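Local coordinates for protein DOA1 (Saccharomyces cerevisiae, PDB 3ODT), which probably binds ubiquitin through its WD40 beta-propeller domain and regulates the turnover of F-box proteins, at residues A[157-169]-A[178-192]. Numbering follows the deposited sequence.
Sequences KFLTASADKTIKL and TFSGIHNDVVRHLAV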
loop_
_atom_site.group_PDB
_atom_site.type_symbol
_atom_site.label_atom_id
_atom_site.label_comp_id
_atom_site.label_asym_id
_atom_site.label_seq_id
_atom_site.Cartn_x
_atom_site.Cartn_y
_atom_site.Cartn_z
ATOM N N LYS A 157 -4.397 7.001 17.188
ATOM C CA LYS A 157 -3.909 5.625 17.272
ATOM C C LYS A 157 -3.437 5.153 15.918
ATOM O O LYS A 157 -4.105 5.375 14.910
ATOM C CB LYS A 157 -5.012 4.698 17.805
ATOM C CG LYS A 157 -5.231 4.850 19.290
ATOM C CD LYS A 157 -6.316 3.893 19.818
ATOM C CE LYS A 157 -6.335 3.887 21.336
ATOM N NZ LYS A 157 -7.422 3.029 21.869
ATOM N N PHE A 158 -2.277 4.520 15.915
ATOM C CA PHE A 158 -1.574 4.135 14.707
ATOM C C PHE A 158 -1.115 2.701 14.862
ATOM O O PHE A 158 -0.921 2.203 15.992
ATOM C CB PHE A 158 -0.369 5.051 14.473
ATOM C CG PHE A 158 -0.714 6.512 14.645
ATOM C CD1 PHE A 158 -1.538 7.127 13.745
ATOM C CD2 PHE A 158 -0.275 7.231 15.746
ATOM C CE1 PHE A 158 -1.899 8.445 13.903
ATOM C CE2 PHE A 158 -0.649 8.535 15.922
ATOM C CZ PHE A 158 -1.454 9.151 14.988
ATOM N N LEU A 159 -0.902 2.043 13.739
ATOM C CA LEU A 159 -0.468 0.644 13.719
ATOM C C LEU A 159 0.725 0.502 12.769
ATOM O O LEU A 159 0.706 1.031 11.667
ATOM C CB LEU A 159 -1.609 -0.241 13.235
ATOM C CG LEU A 159 -1.515 -1.728 13.562
ATOM C CD1 LEU A 159 -1.659 -2.013 15.057
ATOM C CD2 LEU A 159 -2.590 -2.479 12.771
ATOM N N THR A 160 1.768 -0.182 13.219
ATOM C CA THR A 160 2.972 -0.361 12.433
ATOM C C THR A 160 3.341 -1.842 12.355
ATOM O O THR A 160 3.070 -2.624 13.289
ATOM C CB THR A 160 4.150 0.429 13.071
ATOM O OG1 THR A 160 4.319 0.021 14.435
ATOM C CG2 THR A 160 3.876 1.954 13.020
ATOM N N ALA A 161 4.007 -2.195 11.267
ATOM C CA ALA A 161 4.454 -3.542 10.970
ATOM C C ALA A 161 5.934 -3.505 10.666
ATOM O O ALA A 161 6.400 -2.648 9.893
ATOM C CB ALA A 161 3.738 -4.056 9.744
ATOM N N SER A 162 6.673 -4.463 11.208
ATOM C CA SER A 162 8.131 -4.421 11.137
ATOM C C SER A 162 8.834 -5.728 10.818
ATOM O O SER A 162 8.342 -6.833 11.082
ATOM C CB SER A 162 8.651 -3.819 12.456
ATOM O OG SER A 162 10.053 -3.826 12.588
ATOM N N ALA A 163 10.044 -5.589 10.269
ATOM C CA ALA A 163 10.965 -6.696 10.091
ATOM C C ALA A 163 11.391 -7.305 11.417
ATOM O O ALA A 163 11.996 -8.392 11.430
ATOM C CB ALA A 163 12.213 -6.229 9.292
ATOM N N ASP A 164 11.075 -6.634 12.532
ATOM C CA ASP A 164 11.401 -7.213 13.838
ATOM C C ASP A 164 10.367 -8.262 14.270
ATOM O O ASP A 164 10.434 -8.801 15.359
ATOM C CB ASP A 164 11.639 -6.129 14.909
ATOM C CG ASP A 164 10.372 -5.396 15.341
ATOM O OD1 ASP A 164 9.253 -5.785 14.962
ATOM O OD2 ASP A 164 10.502 -4.386 16.067
ATOM N N LYS A 165 9.460 -8.585 13.355
ATOM C CA LYS A 165 8.463 -9.657 13.513
ATOM C C LYS A 165 7.292 -9.269 14.418
ATOM O O LYS A 165 6.567 -10.118 14.886
ATOM C CB LYS A 165 9.102 -10.980 13.951
ATOM C CG LYS A 165 10.270 -11.371 13.083
ATOM C CD LYS A 165 10.795 -12.756 13.421
ATOM C CE LYS A 165 11.485 -12.755 14.778
ATOM N NZ LYS A 165 12.043 -14.108 15.175
ATOM N N THR A 166 7.123 -7.969 14.651
ATOM C CA THR A 166 6.029 -7.494 15.490
ATOM C C THR A 166 5.189 -6.450 14.769
ATOM O O THR A 166 5.642 -5.804 13.802
ATOM C CB THR A 166 6.500 -6.870 16.821
ATOM O OG1 THR A 166 7.062 -5.569 16.564
ATOM C CG2 THR A 166 7.499 -7.778 17.583
ATOM N N ILE A 167 3.968 -6.305 15.273
ATOM C CA ILE A 167 3.028 -5.235 14.930
ATOM C C ILE A 167 2.880 -4.424 16.213
ATOM O O ILE A 167 2.757 -5.019 17.279
ATOM C CB ILE A 167 1.672 -5.811 14.478
ATOM C CG1 ILE A 167 1.890 -6.588 13.171
ATOM C CG2 ILE A 167 0.662 -4.715 14.251
ATOM C CD1 ILE A 167 1.171 -7.864 13.109
ATOM N N LYS A 168 2.915 -3.094 16.128
ATOM C CA LYS A 168 2.730 -2.263 17.306
ATOM C C LYS A 168 1.566 -1.325 17.105
ATOM O O LYS A 168 1.444 -0.715 16.026
ATOM C CB LYS A 168 3.997 -1.474 17.640
ATOM C CG LYS A 168 5.106 -2.345 18.230
ATOM C CD LYS A 168 6.447 -1.629 18.367
ATOM C CE LYS A 168 7.547 -2.604 18.841
ATOM N NZ LYS A 168 7.344 -3.048 20.234
ATOM N N LEU A 169 0.740 -1.196 18.138
ATOM C CA LEU A 169 -0.308 -0.201 18.227
ATOM C C LEU A 169 0.181 0.947 19.105
ATOM O O LEU A 169 0.766 0.722 20.172
ATOM C CB LEU A 169 -1.545 -0.835 18.841
ATOM C CG LEU A 169 -2.706 0.091 19.194
ATOM C CD1 LEU A 169 -3.329 0.693 17.945
ATOM C CD2 LEU A 169 -3.771 -0.659 19.997
ATOM N N THR A 178 2.024 -4.341 21.840
ATOM C CA THR A 178 2.826 -5.066 20.859
ATOM C C THR A 178 2.222 -6.431 20.618
ATOM O O THR A 178 1.833 -7.127 21.561
ATOM C CB THR A 178 4.291 -5.191 21.317
ATOM O OG1 THR A 178 4.855 -3.885 21.438
ATOM C CG2 THR A 178 5.098 -5.948 20.313
ATOM N N PHE A 179 2.082 -6.770 19.339
ATOM C CA PHE A 179 1.598 -8.076 18.901
ATOM C C PHE A 179 2.799 -8.859 18.353
ATOM O O PHE A 179 3.217 -8.687 17.200
ATOM C CB PHE A 179 0.527 -7.913 17.810
ATOM C CG PHE A 179 -0.622 -7.004 18.195
ATOM C CD1 PHE A 179 -1.792 -7.524 18.737
ATOM C CD2 PHE A 179 -0.544 -5.637 17.976
ATOM C CE1 PHE A 179 -2.834 -6.705 19.084
ATOM C CE2 PHE A 179 -1.562 -4.801 18.339
ATOM C CZ PHE A 179 -2.723 -5.328 18.880
ATOM N N SER A 180 3.360 -9.725 19.189
ATOM C CA SER A 180 4.581 -10.466 18.846
ATOM C C SER A 180 4.268 -11.903 18.467
ATOM O O SER A 180 5.158 -12.641 18.023
ATOM C CB SER A 180 5.562 -10.467 20.003
ATOM O OG SER A 180 5.036 -11.233 21.068
ATOM N N GLY A 181 3.009 -12.293 18.627
ATOM C CA GLY A 181 2.597 -13.663 18.332
ATOM C C GLY A 181 1.824 -13.899 17.039
ATOM O O GLY A 181 1.213 -14.965 16.869
ATOM N N ILE A 182 1.851 -12.931 16.132
ATOM C CA ILE A 182 1.056 -13.023 14.903
ATOM C C ILE A 182 1.860 -13.678 13.784
ATOM O O ILE A 182 1.365 -14.587 13.116
ATOM C CB ILE A 182 0.561 -11.639 14.458
ATOM C CG1 ILE A 182 -0.098 -10.942 15.646
ATOM C CG2 ILE A 182 -0.415 -11.777 13.283
ATOM C CD1 ILE A 182 -1.269 -11.689 16.231
ATOM N N HIS A 183 3.088 -13.204 13.571
ATOM C CA HIS A 183 3.975 -13.803 12.592
ATOM C C HIS A 183 5.325 -14.031 13.225
ATOM O O HIS A 183 5.770 -13.212 14.036
ATOM C CB HIS A 183 4.165 -12.860 11.418
ATOM C CG HIS A 183 2.912 -12.580 10.654
ATOM N ND1 HIS A 183 2.207 -11.405 10.792
ATOM C CD2 HIS A 183 2.242 -13.320 9.742
ATOM C CE1 HIS A 183 1.161 -11.420 9.978
ATOM N NE2 HIS A 183 1.155 -12.580 9.345
ATOM N N ASN A 184 5.996 -15.108 12.826
ATOM C CA ASN A 184 7.367 -15.366 13.247
ATOM C C ASN A 184 8.350 -15.012 12.132
ATOM O O ASN A 184 9.347 -15.703 11.923
ATOM C CB ASN A 184 7.538 -16.827 13.660
ATOM C CG ASN A 184 8.838 -17.076 14.401
ATOM O OD1 ASN A 184 9.362 -16.188 15.073
ATOM N ND2 ASN A 184 9.365 -18.289 14.279
ATOM N N ASP A 185 8.051 -13.930 11.420
ATOM C CA ASP A 185 8.845 -13.487 10.295
ATOM C C ASP A 185 8.501 -12.022 10.079
ATOM O O ASP A 185 7.644 -11.457 10.768
ATOM C CB ASP A 185 8.502 -14.298 9.042
ATOM C CG ASP A 185 9.648 -14.367 8.016
ATOM O OD1 ASP A 185 10.549 -13.487 7.991
ATOM O OD2 ASP A 185 9.594 -15.294 7.173
ATOM N N VAL A 186 9.196 -11.414 9.137
ATOM C CA VAL A 186 9.032 -10.010 8.809
ATOM C C VAL A 186 7.569 -9.714 8.499
ATOM O O VAL A 186 6.954 -10.421 7.703
ATOM C CB VAL A 186 9.874 -9.708 7.570
ATOM C CG1 VAL A 186 9.556 -8.326 7.023
ATOM C CG2 VAL A 186 11.384 -9.936 7.844
ATOM N N VAL A 187 7.003 -8.689 9.133
ATOM C CA VAL A 187 5.620 -8.262 8.822
ATOM C C VAL A 187 5.688 -7.155 7.782
ATOM O O VAL A 187 6.415 -6.168 7.964
ATOM C CB VAL A 187 4.859 -7.798 10.066
ATOM C CG1 VAL A 187 3.386 -7.695 9.750
ATOM C CG2 VAL A 187 5.057 -8.804 11.188
ATOM N N ARG A 188 4.972 -7.345 6.678
ATOM C CA ARG A 188 5.132 -6.503 5.515
ATOM C C ARG A 188 4.013 -5.482 5.311
ATOM O O ARG A 188 4.226 -4.414 4.722
ATOM C CB ARG A 188 5.209 -7.369 4.268
ATOM C CG ARG A 188 6.464 -8.227 4.152
ATOM C CD ARG A 188 7.688 -7.398 4.013
ATOM N NE ARG A 188 7.839 -6.661 2.741
ATOM C CZ ARG A 188 8.748 -6.919 1.806
ATOM N NH1 ARG A 188 9.578 -7.976 1.921
ATOM N NH2 ARG A 188 8.821 -6.128 0.737
ATOM N N HIS A 189 2.804 -5.806 5.753
ATOM C CA HIS A 189 1.701 -4.898 5.463
ATOM C C HIS A 189 0.523 -5.081 6.389
ATOM O O HIS A 189 0.345 -6.132 7.006
ATOM C CB HIS A 189 1.255 -5.024 3.983
ATOM C CG HIS A 189 0.969 -3.693 3.355
ATOM N ND1 HIS A 189 1.959 -2.782 3.057
ATOM C CD2 HIS A 189 -0.199 -3.106 2.986
ATOM C CE1 HIS A 189 1.414 -1.699 2.538
ATOM N NE2 HIS A 189 0.099 -1.862 2.493
ATOM N N LEU A 190 -0.298 -4.041 6.444
ATOM C CA LEU A 190 -1.432 -3.956 7.331
ATOM C C LEU A 190 -2.652 -3.394 6.615
ATOM O O LEU A 190 -2.525 -2.521 5.759
ATOM C CB LEU A 190 -1.104 -3.051 8.508
ATOM C CG LEU A 190 0.090 -3.371 9.407
ATOM C CD1 LEU A 190 0.413 -2.188 10.298
ATOM C CD2 LEU A 190 -0.227 -4.603 10.226
ATOM N N ALA A 191 -3.835 -3.835 7.010
ATOM C CA ALA A 191 -5.077 -3.144 6.660
ATOM C C ALA A 191 -5.967 -3.114 7.898
ATOM O O ALA A 191 -6.143 -4.152 8.569
ATOM C CB ALA A 191 -5.814 -3.831 5.521
ATOM N N VAL A 192 -6.384 -1.916 8.289
ATOM C CA VAL A 192 -7.281 -1.754 9.420
ATOM C C VAL A 192 -8.740 -2.008 8.997
ATOM O O VAL A 192 -9.268 -1.364 8.102
ATOM C CB VAL A 192 -7.111 -0.359 10.051
ATOM C CG1 VAL A 192 -8.097 -0.157 11.219
ATOM C CG2 VAL A 192 -5.647 -0.152 10.451
#
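Ile167 and Phe179 form an antiparallel hydrogen-bonded pair: Phe179 N meets Ile167 O at 2.8 Å, nearly straight (174°), while Ile167 N reaches Phe179 O in a longer bond. The same carbonyl oxygen of Ile167 lies in the plane of the Phe179 ring, 3.4 Å from CD2 at its edge, and Leu169 CB also meets that edge. At the next pair, non-hydrogen-bonded, Lys168 and Thr178 lie side by side on the other face of the sheet. The lysine chain runs extended until its last torsion (chi4 -69°), where the bend brings NZ into a 2.9 Å hydrogen bond to Thr178 OG1. A methionine in place of Lys168 would probably leave the Thr178 hydroxyl without this ammonium donor.

On the face carrying Ile167, its CG2 branch stands anti to the backbone N and touches both Phe179 CD2 and Leu190 CD2, while the Ile167 side chain crosses that of Val187 at about a right angle, Ile167 CG1 lying 3.9 Å from Val187 CG1. Ala161 CB touches both Val187 CG1 and Leu190 CG, 3.7 Å from each, and the Leu159 and Leu190 side chains cross obliquely, with Leu190 CD1 3.8 Å from Leu159 CG. Val187 N bonds to Ser162 O (3.0 Å) from above the carbonyl plane; Lys165 N approaches from the opposite face, closing a type I turn. Strand 187-192 thus packs its apolar residues against the preceding four-stranded sheet, in which Phe179 lies on edge strand 174-179, the blade-to-blade packing of a seven-bladed WD40 beta-propeller.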